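Gp26 (Listeria phage P40, PDB 4JZ5) probably cleaves the glycan strands of Listeria peptidoglycan as the family 25 glycoside hydrolase domain of a phage endolysin. Local coordinates at residues A[169-174]-A[185-190]; A[193-198]-A[207-212]. All coordinates share one frame; numbering follows the deposited sequence.

In the fold
Both contacts belong to the curled mixed sheet of this family 25 glycoside hydrolase domain, and their centres lie about 11 Å apart. Contact 1 is a surface contact: the loop 185-190 folds back over strand 169-172, with an arginine, an aspartate and apolar side chains doing the joining. Contact 2 is buried and pairs strand 191-195, then the start of strand 197-200, with the antiparallel strand 206-211, mainly through backbone bonds. Strands 169-172 and 191-195 are parallel neighbours, so the loop of contact 1 leads straight into the first strand of contact 2. Side chains also join them: W170 NE1 lies 2.8 Å from N210 OD1, and Y174 OH 2.6 Å from Q193 OE1, both probable hydrogen bonds.

Contact 1 (A[169-174]-A[185-190])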
loop_
_atom_site.group_PDB
_atom_site.type_symbol
_atom_site.label_atom_id
_atom_site.label_comp_id
_atom_site.label_asym_id
_atom_site.label_seq_id
_atom_site.Cartn_x
_atom_site.Cartn_y
_atom_site.Cartn_z
ATOM N N ARG A 169 -9.771 -0.504 -3.547
ATOM C CA ARG A 169 -9.593 -1.942 -3.347
ATOM C C ARG A 169 -8.280 -2.432 -3.950
ATOM O O ARG A 169 -8.134 -2.488 -5.174
ATOM C CB ARG A 169 -10.737 -2.706 -4.003
ATOM C CG ARG A 169 -12.123 -2.383 -3.469
ATOM C CD ARG A 169 -13.224 -2.916 -4.383
ATOM N NE ARG A 169 -13.228 -4.373 -4.521
ATOM C CZ ARG A 169 -13.899 -5.213 -3.740
ATOM N NH1 ARG A 169 -14.656 -4.777 -2.745
ATOM N NH2 ARG A 169 -13.814 -6.515 -3.976
ATOM N N TRP A 170 -7.342 -2.782 -3.078
ATOM C CA TRP A 170 -6.022 -3.247 -3.473
ATOM C C TRP A 170 -5.964 -4.732 -3.115
ATOM O O TRP A 170 -5.914 -5.103 -1.939
ATOM C CB TRP A 170 -4.972 -2.414 -2.746
ATOM C CG TRP A 170 -3.558 -2.689 -3.134
ATOM C CD1 TRP A 170 -3.103 -3.471 -4.159
ATOM C CD2 TRP A 170 -2.402 -2.172 -2.480
ATOM N NE1 TRP A 170 -1.739 -3.457 -4.181
ATOM C CE2 TRP A 170 -1.279 -2.673 -3.157
ATOM C CE3 TRP A 170 -2.206 -1.336 -1.375
ATOM C CZ2 TRP A 170 0.017 -2.375 -2.761
ATOM C CZ3 TRP A 170 -0.921 -1.033 -0.992
ATOM C CH2 TRP A 170 0.177 -1.562 -1.673
ATOM N N VAL A 171 -6.037 -5.580 -4.135
ATOM C CA VAL A 171 -6.217 -7.013 -3.937
ATOM C C VAL A 171 -5.049 -7.790 -4.524
ATOM O O VAL A 171 -4.662 -7.565 -5.672
ATOM C CB VAL A 171 -7.527 -7.504 -4.578
ATOM C CG1 VAL A 171 -7.776 -8.963 -4.228
ATOM C CG2 VAL A 171 -8.709 -6.644 -4.128
ATOM N N ALA A 172 -4.495 -8.701 -3.728
ATOM C CA ALA A 172 -3.389 -9.538 -4.174
ATOM C C ALA A 172 -3.857 -10.898 -4.656
ATOM O O ALA A 172 -4.676 -11.560 -4.012
ATOM C CB ALA A 172 -2.380 -9.709 -3.060
ATOM N N ARG A 173 -3.294 -11.315 -5.783
ATOM C CA ARG A 173 -3.456 -12.681 -6.280
ATOM C C ARG A 173 -2.306 -12.946 -7.227
ATOM O O ARG A 173 -2.179 -12.253 -8.237
ATOM C CB ARG A 173 -4.785 -12.870 -7.003
ATOM C CG ARG A 173 -5.031 -14.312 -7.476
ATOM C CD ARG A 173 -5.125 -15.280 -6.304
ATOM N NE ARG A 173 -5.320 -16.661 -6.741
ATOM C CZ ARG A 173 -6.495 -17.205 -7.056
ATOM N NH1 ARG A 173 -7.618 -16.507 -6.990
ATOM N NH2 ARG A 173 -6.547 -18.470 -7.450
ATOM N N TYR A 174 -1.464 -13.921 -6.903
ATOM C CA TYR A 174 -0.185 -14.082 -7.595
ATOM C C TYR A 174 -0.141 -15.207 -8.620
ATOM O O TYR A 174 0.743 -15.197 -9.475
ATOM C CB TYR A 174 0.938 -14.348 -6.599
ATOM C CG TYR A 174 1.157 -13.301 -5.539
ATOM C CD1 TYR A 174 0.716 -11.990 -5.692
ATOM C CD2 TYR A 174 1.827 -13.624 -4.369
ATOM C CE1 TYR A 174 0.943 -11.048 -4.708
ATOM C CE2 TYR A 174 2.060 -12.685 -3.397
ATOM C CZ TYR A 174 1.607 -11.404 -3.561
ATOM O OH TYR A 174 1.865 -10.499 -2.551
ATOM N N PRO A 185 -7.487 -11.727 -9.431
ATOM C CA PRO A 185 -8.296 -11.923 -8.231
ATOM C C PRO A 185 -9.673 -12.473 -8.573
ATOM O O PRO A 185 -10.211 -12.212 -9.643
ATOM C CB PRO A 185 -8.386 -10.514 -7.640
ATOM C CG PRO A 185 -7.174 -9.833 -8.141
ATOM C CD PRO A 185 -6.985 -10.353 -9.531
ATOM N N SER A 186 -10.246 -13.217 -7.643
ATOM C CA SER A 186 -11.580 -13.761 -7.825
ATOM C C SER A 186 -12.669 -12.748 -7.488
ATOM O O SER A 186 -13.851 -13.050 -7.619
ATOM C CB SER A 186 -11.749 -14.994 -6.951
ATOM O OG SER A 186 -11.836 -14.634 -5.585
ATOM N N ILE A 187 -12.259 -11.566 -7.033
ATOM C CA ILE A 187 -13.164 -10.488 -6.670
ATOM C C ILE A 187 -12.764 -9.237 -7.432
ATOM O O ILE A 187 -11.647 -9.142 -7.918
ATOM C CB ILE A 187 -13.133 -10.199 -5.142
ATOM C CG1 ILE A 187 -11.730 -9.782 -4.689
ATOM C CG2 ILE A 187 -13.621 -11.412 -4.364
ATOM C CD1 ILE A 187 -11.633 -9.480 -3.206
ATOM N N PRO A 188 -13.668 -8.267 -7.542
ATOM C CA PRO A 188 -13.289 -7.027 -8.224
ATOM C C PRO A 188 -12.155 -6.311 -7.511
ATOM O O PRO A 188 -12.048 -6.355 -6.276
ATOM C CB PRO A 188 -14.558 -6.182 -8.153
ATOM C CG PRO A 188 -15.656 -7.173 -7.995
ATOM C CD PRO A 188 -15.095 -8.299 -7.199
ATOM N N TYR A 189 -11.312 -5.652 -8.287
ATOM C CA TYR A 189 -10.200 -4.905 -7.726
ATOM C C TYR A 189 -10.071 -3.561 -8.415
ATOM O O TYR A 189 -10.513 -3.378 -9.550
ATOM C CB TYR A 189 -8.887 -5.681 -7.888
ATOM C CG TYR A 189 -8.422 -5.808 -9.333
ATOM C CD1 TYR A 189 -7.700 -4.798 -9.947
ATOM C CD2 TYR A 189 -8.712 -6.941 -10.079
ATOM C CE1 TYR A 189 -7.289 -4.896 -11.255
ATOM C CE2 TYR A 189 -8.304 -7.049 -11.399
ATOM C CZ TYR A 189 -7.581 -6.032 -11.974
ATOM O OH TYR A 189 -7.175 -6.131 -13.286
ATOM N N ASP A 190 -9.444 -2.620 -7.716
ATOM C CA ASP A 190 -8.988 -1.376 -8.320
ATOM C C ASP A 190 -7.491 -1.466 -8.665
ATOM O O ASP A 190 -7.079 -1.109 -9.776
ATOM C CB ASP A 190 -9.244 -0.195 -7.387
ATOM C CG ASP A 190 -10.715 0.035 -7.115
ATOM O OD1 ASP A 190 -11.513 -0.112 -8.059
ATOM O OD2 ASP A 190 -11.055 0.328 -5.952
#
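R169 grips the carbonyl oxygen of P188 side-on, in the helix-free loop that links the parallel neighbouring strands 169-172 and 191-195 in the beta/alpha-barrel-like fold of glycoside hydrolase family 25. R169 NE and R169 NH2 each lie 2.9 Å from P188 O, which sits in the guanidinium plane. NE meets that carbonyl from well above its plane, 57° out, whereas NH2 is tilted less. The bend at chi3 (62°) turns the guanidinium back to the loop, while R169 NH1 forms a salt bridge with D162, a second anchor for the group. The backbone of R169 is held at both its N and its O by D190: D190 N donates to R169 O, while R169 N reaches the anti side of the side-chain carboxylate, tilted from its plane, at D190 OD2, 2.9 Å away and nearly straight at 171°. Between these polar ends V171 points at the loop and spreads its branches, CG1 against the P185 ring and I187 CD1, CG2 against Y189 CB. Farther along, D153 joins both segments, accepting from S186 N and making a salt bridge with R173 NH1. The aliphatic base of R173 lies alongside the proline, with R173 CB 3.8 Å from P185 N.

Contact 2 (A[193-198]-A[207-212]); sequences QYTSKG and VDMNTC
The oxygen V207 O accepts the shortest direct polar bond here, from G198 N at 2.8 Å, and V207 N returns a longer one to G198 O, an antiparallel hydrogen-bonded pair. The ladder continues with M209 N to T195 O and Y194 N to M209 O (2.9 Å), but the register slips by one residue between Q193 and T195 and again between T195 and G198: two beta bulges. At the second the chain turns a corner at S196, where T195 OG1 accepts from K197 N in an ST turn and is also bonded to D177. A water donates to both S196 O and D208 OD1, bridging the strands at this corner. M209 O lies over one face of the Y194 ring, 3.6 Å from the ring plane and offset toward the rim; Y194 CG stands between the backbone N and carbonyl carbon (chi1 61°), turning the ring across the partner strand. M209 CB packs 3.5 Å from Y194 CZ, and M209 SD sits 3.5 Å from G198 CA. Q193 and N210 run side by side, their amide planes 43° apart. N210 OD1 is bonded to W170, and Q193 OE1 to the hydroxyls of Y174 and Y150. Q193 NE2 and N210 ND2 both donate to D27 OD1 and so orient the D27 carboxylate, whose OD2 lies close to D208 OD2.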
loop_
_atom_site.group_PDB
_atom_site.type_symbol
_atom_site.label_atom_id
_atom_site.label_comp_id
_atom_site.label_asym_id
_atom_site.label_seq_id
_atom_site.Cartn_x
_atom_site.Cartn_y
_atom_site.Cartn_z
ATOM N N GLN A 193 -2.277 -6.580 -7.088
ATOM C CA GLN A 193 -0.904 -7.017 -6.821
ATOM C C GLN A 193 -0.745 -8.419 -7.387
ATOM O O GLN A 193 -1.295 -9.375 -6.851
ATOM C CB GLN A 193 -0.603 -6.984 -5.341
ATOM C CG GLN A 193 0.873 -7.067 -5.027
ATOM C CD GLN A 193 1.078 -7.160 -3.546
ATOM O OE1 GLN A 193 0.705 -8.153 -2.924
ATOM N NE2 GLN A 193 1.601 -6.104 -2.948
ATOM N N TYR A 194 -0.035 -8.513 -8.510
ATOM C CA TYR A 194 -0.051 -9.731 -9.304
ATOM C C TYR A 194 1.159 -10.639 -9.106
ATOM O O TYR A 194 1.154 -11.785 -9.548
ATOM C CB TYR A 194 -0.253 -9.416 -10.783
ATOM C CG TYR A 194 0.803 -8.558 -11.444
ATOM C CD1 TYR A 194 2.000 -9.107 -11.870
ATOM C CD2 TYR A 194 0.580 -7.207 -11.686
ATOM C CE1 TYR A 194 2.943 -8.340 -12.491
ATOM C CE2 TYR A 194 1.524 -6.434 -12.322
ATOM C CZ TYR A 194 2.700 -7.005 -12.735
ATOM O OH TYR A 194 3.628 -6.214 -13.375
ATOM N N THR A 195 2.195 -10.144 -8.440
ATOM C CA THR A 195 3.351 -10.963 -8.118
ATOM C C THR A 195 4.113 -10.349 -6.958
ATOM O O THR A 195 4.045 -9.129 -6.743
ATOM C CB THR A 195 4.297 -11.112 -9.348
ATOM O OG1 THR A 195 5.322 -12.072 -9.083
ATOM C CG2 THR A 195 4.944 -9.796 -9.729
ATOM N N SER A 196 4.830 -11.202 -6.231
ATOM C CA SER A 196 5.787 -10.771 -5.223
ATOM C C SER A 196 7.219 -10.957 -5.722
ATOM O O SER A 196 8.169 -10.685 -4.979
ATOM C CB SER A 196 5.596 -11.557 -3.927
ATOM O OG SER A 196 5.989 -12.922 -4.062
ATOM N N LYS A 197 7.378 -11.397 -6.970
ATOM C CA LYS A 197 8.691 -11.777 -7.490
ATOM C C LYS A 197 9.027 -11.004 -8.752
ATOM O O LYS A 197 9.677 -11.522 -9.663
ATOM C CB LYS A 197 8.740 -13.284 -7.765
ATOM C CG LYS A 197 8.443 -14.134 -6.556
ATOM C CD LYS A 197 9.399 -13.902 -5.414
ATOM C CE LYS A 197 9.104 -14.878 -4.274
ATOM N NZ LYS A 197 9.975 -14.670 -3.089
ATOM N N GLY A 198 8.603 -9.748 -8.791
ATOM C CA GLY A 198 8.954 -8.891 -9.898
ATOM C C GLY A 198 10.446 -8.702 -10.048
ATOM O O GLY A 198 11.209 -8.779 -9.073
ATOM N N VAL A 207 10.475 -7.728 -6.106
ATOM C CA VAL A 207 9.609 -6.627 -5.777
ATOM C C VAL A 207 8.176 -6.970 -6.152
ATOM O O VAL A 207 7.882 -7.619 -7.148
ATOM C CB VAL A 207 10.091 -5.313 -6.434
ATOM C CG1 VAL A 207 10.001 -5.377 -7.934
ATOM C CG2 VAL A 207 9.328 -4.112 -5.870
ATOM N N ASP A 208 7.263 -6.495 -5.313
ATOM C CA ASP A 208 5.834 -6.585 -5.579
ATOM C C ASP A 208 5.448 -5.681 -6.734
ATOM O O ASP A 208 5.768 -4.472 -6.734
ATOM C CB ASP A 208 5.022 -6.111 -4.371
ATOM C CG ASP A 208 5.110 -7.019 -3.166
ATOM O OD1 ASP A 208 5.528 -8.186 -3.253
ATOM O OD2 ASP A 208 4.706 -6.537 -2.061
ATOM N N MET A 209 4.726 -6.242 -7.698
ATOM C CA MET A 209 4.254 -5.493 -8.856
ATOM C C MET A 209 2.749 -5.518 -8.917
ATOM O O MET A 209 2.105 -6.504 -8.552
ATOM C CB MET A 209 4.850 -6.053 -10.132
ATOM C CG MET A 209 6.349 -5.855 -10.167
ATOM S SD MET A 209 7.111 -6.439 -11.685
ATOM C CE MET A 209 6.740 -5.172 -12.873
ATOM N N ASN A 210 2.202 -4.401 -9.387
ATOM C CA ASN A 210 0.775 -4.147 -9.386
ATOM C C ASN A 210 0.374 -3.516 -10.710
ATOM O O ASN A 210 1.176 -2.846 -11.362
ATOM C CB ASN A 210 0.354 -3.175 -8.262
ATOM C CG ASN A 210 0.859 -3.570 -6.890
ATOM O OD1 ASN A 210 0.157 -4.201 -6.125
ATOM N ND2 ASN A 210 2.076 -3.162 -6.568
ATOM N N THR A 211 -0.894 -3.693 -11.078
ATOM C CA THR A 211 -1.432 -3.005 -12.237
ATOM C C THR A 211 -2.858 -2.533 -11.958
ATOM O O THR A 211 -3.496 -2.981 -11.010
ATOM C CB THR A 211 -1.358 -3.877 -13.524
ATOM O OG1 THR A 211 -1.611 -3.060 -14.667
ATOM C CG2 THR A 211 -2.350 -5.020 -13.495
ATOM N N CYS A 212 -3.319 -1.614 -12.797
ATOM C CA CYS A 212 -4.618 -0.985 -12.647
ATOM C C CYS A 212 -4.921 -0.230 -13.922
ATOM O O CYS A 212 -4.063 -0.085 -14.798
ATOM C CB CYS A 212 -4.634 -0.025 -11.450
ATOM S SG CYS A 212 -3.412 1.325 -11.538
HETATM O O HOH W 1 8.348 -8.803 -2.922
#